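Local coordinates for protein hydrogenase maturation factor (Thermoanaerobacter tengcongensis, PDB 3VTH) that probably transfers the carbamoyl group of carbamoyl phosphate, with use of ATP, to the C-terminal cysteine of HypE during [NiFe]-hydrogenase maturation, at residues A[108-113]-A[383-388]. Numbering follows the deposited sequence.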
loop_
_atom_site.group_PDB
_atom_site.type_symbol
_atom_site.label_atom_id
_atom_site.label_comp_id
_atom_site.label_asym_id
_atom_site.label_seq_id
_atom_site.Cartn_x
_atom_site.Cartn_y
_atom_site.Cartn_z
ATOM N N SER A 108 12.453 -4.964 8.815
ATOM C CA SER A 108 11.419 -5.917 8.422
ATOM C C SER A 108 10.006 -5.347 8.599
ATOM O O SER A 108 9.728 -4.692 9.603
ATOM C CB SER A 108 11.534 -7.217 9.225
ATOM O OG SER A 108 10.505 -8.138 8.825
ATOM N N PRO A 109 9.108 -5.605 7.633
ATOM C CA PRO A 109 7.696 -5.349 7.952
ATOM C C PRO A 109 7.180 -6.275 9.072
ATOM O O PRO A 109 7.800 -7.302 9.390
ATOM C CB PRO A 109 6.961 -5.649 6.633
ATOM C CG PRO A 109 8.028 -5.483 5.563
ATOM C CD PRO A 109 9.302 -5.974 6.217
ATOM N N ASP A 110 6.067 -5.876 9.670
ATOM C CA ASP A 110 5.283 -6.716 10.578
ATOM C C ASP A 110 4.741 -7.941 9.862
ATOM O O ASP A 110 4.272 -7.844 8.720
ATOM C CB ASP A 110 4.120 -5.892 11.131
ATOM C CG ASP A 110 4.592 -4.607 11.755
ATOM O OD1 ASP A 110 5.168 -4.678 12.863
ATOM O OD2 ASP A 110 4.449 -3.540 11.109
ATOM N N MET A 111 4.772 -9.084 10.542
ATOM C CA MET A 111 4.428 -10.354 9.907
ATOM C C MET A 111 3.351 -11.140 10.660
ATOM O O MET A 111 3.362 -11.171 11.889
ATOM C CB MET A 111 5.699 -11.216 9.727
ATOM C CG MET A 111 6.664 -10.680 8.651
ATOM S SD MET A 111 5.978 -10.769 6.976
ATOM C CE MET A 111 6.979 -9.551 6.101
ATOM N N GLY A 112 2.438 -11.763 9.904
ATOM C CA GLY A 112 1.427 -12.676 10.435
ATOM C C GLY A 112 2.013 -13.906 11.126
ATOM O O GLY A 112 3.153 -14.291 10.863
ATOM N N VAL A 113 1.230 -14.494 12.027
ATOM C CA VAL A 113 1.618 -15.668 12.818
ATOM C C VAL A 113 2.075 -16.810 11.898
ATOM O O VAL A 113 1.385 -17.144 10.930
ATOM C CB VAL A 113 0.443 -16.161 13.688
ATOM C CG1 VAL A 113 0.884 -17.285 14.641
ATOM C CG2 VAL A 113 -0.182 -14.999 14.479
ATOM N N ARG A 383 -0.220 0.454 0.258
ATOM C CA ARG A 383 0.966 -0.263 0.676
ATOM C C ARG A 383 1.285 0.133 2.108
ATOM O O ARG A 383 1.730 1.247 2.380
ATOM C CB ARG A 383 2.127 0.013 -0.285
ATOM C CG ARG A 383 3.418 -0.746 0.076
ATOM C CD ARG A 383 4.613 -0.238 -0.761
ATOM N NE ARG A 383 5.892 -0.786 -0.258
ATOM C CZ ARG A 383 6.387 -1.961 -0.634
ATOM N NH1 ARG A 383 5.738 -2.723 -1.511
ATOM N NH2 ARG A 383 7.545 -2.397 -0.138
ATOM N N ALA A 384 1.042 -0.785 3.028
ATOM C CA ALA A 384 1.159 -0.467 4.456
ATOM C C ALA A 384 1.581 -1.712 5.226
ATOM O O ALA A 384 2.609 -2.311 4.886
ATOM C CB ALA A 384 -0.158 0.151 4.999
ATOM N N ARG A 385 0.831 -2.118 6.251
ATOM C CA ARG A 385 1.287 -3.224 7.117
ATOM C C ARG A 385 1.681 -4.480 6.323
ATOM O O ARG A 385 0.946 -4.908 5.416
ATOM C CB ARG A 385 0.244 -3.601 8.185
ATOM C CG ARG A 385 0.723 -4.761 9.110
ATOM C CD ARG A 385 -0.301 -5.185 10.159
ATOM N NE ARG A 385 -1.649 -5.356 9.627
ATOM C CZ ARG A 385 -2.075 -6.389 8.899
ATOM N NH1 ARG A 385 -1.270 -7.414 8.592
ATOM N NH2 ARG A 385 -3.340 -6.406 8.480
ATOM N N GLY A 386 2.830 -5.071 6.667
ATOM C CA GLY A 386 3.269 -6.297 5.985
ATOM C C GLY A 386 4.081 -6.059 4.721
ATOM O O GLY A 386 4.779 -6.969 4.267
ATOM N N TYR A 387 4.017 -4.838 4.172
ATOM C CA TYR A 387 4.815 -4.442 2.996
ATOM C C TYR A 387 5.808 -3.335 3.348
ATOM O O TYR A 387 7.013 -3.520 3.253
ATOM C CB TYR A 387 3.909 -3.979 1.842
ATOM C CG TYR A 387 3.069 -5.079 1.230
ATOM C CD1 TYR A 387 3.369 -5.585 -0.051
ATOM C CD2 TYR A 387 1.997 -5.645 1.942
ATOM C CE1 TYR A 387 2.601 -6.608 -0.613
ATOM C CE2 TYR A 387 1.229 -6.667 1.391
ATOM C CZ TYR A 387 1.526 -7.143 0.113
ATOM O OH TYR A 387 0.733 -8.144 -0.431
ATOM N N ALA A 388 5.293 -2.172 3.734
ATOM C CA ALA A 388 6.126 -1.125 4.290
ATOM C C ALA A 388 6.653 -1.580 5.647
ATOM O O ALA A 388 5.937 -2.238 6.409
ATOM C CB ALA A 388 5.335 0.176 4.435
HETATM O O HOH W 1 4.682 -3.589 8.416
HETATM O O HOH W 2 1.615 -8.245 8.517
#
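The R385 guanidinium is tied to D110 through a water in its plane, at its edge. That water accepts from R385 NH1 (3.0 Å) and donates to D110 O. Y310 makes a cation-pi contact with the same guanidinium, and D368 forms a salt bridge with R385 NH2. With CG anti to the backbone N (chi1 -180°), R385 brings its CG to 4.1 Å from D110 CB. The Y387 ring has R385 O at its edge, in plane. The pyrrolidine ring of P109 instead packs against carbonyls: CG is 3.2 Å from Y387 O, and CB is 3.5 Å from G386 O. M111 CE comes alongside G386 O as well; R280 NH1 gives that oxygen a hydrogen bond. G386 has a positive phi (87°), a conformation that suits glycine. Its CA-H points at D110 O, with CA to O 3.3 Å and 150° at the hydrogen.

No direct hydrogen bond joins the two loops. A second water has four partners: it accepts from D110 N and G386 N, and donates to D110 OD2 (2.7 Å) and A388 O (2.7 Å). D110 OD1 is held by S144 OG and R142 N of the first HypF finger. The contact thus joins the loop between strand 93-95 and helix 115-121 to the loop between strands 377-378 and 392-393. The D110 carboxylate and the R385 guanidinium make no salt bridge with each other: R385 pairs with D368, D110 OD1 with S144 and R142, and two bound waters and carbon contacts link the loops while satisfying buried polar groups.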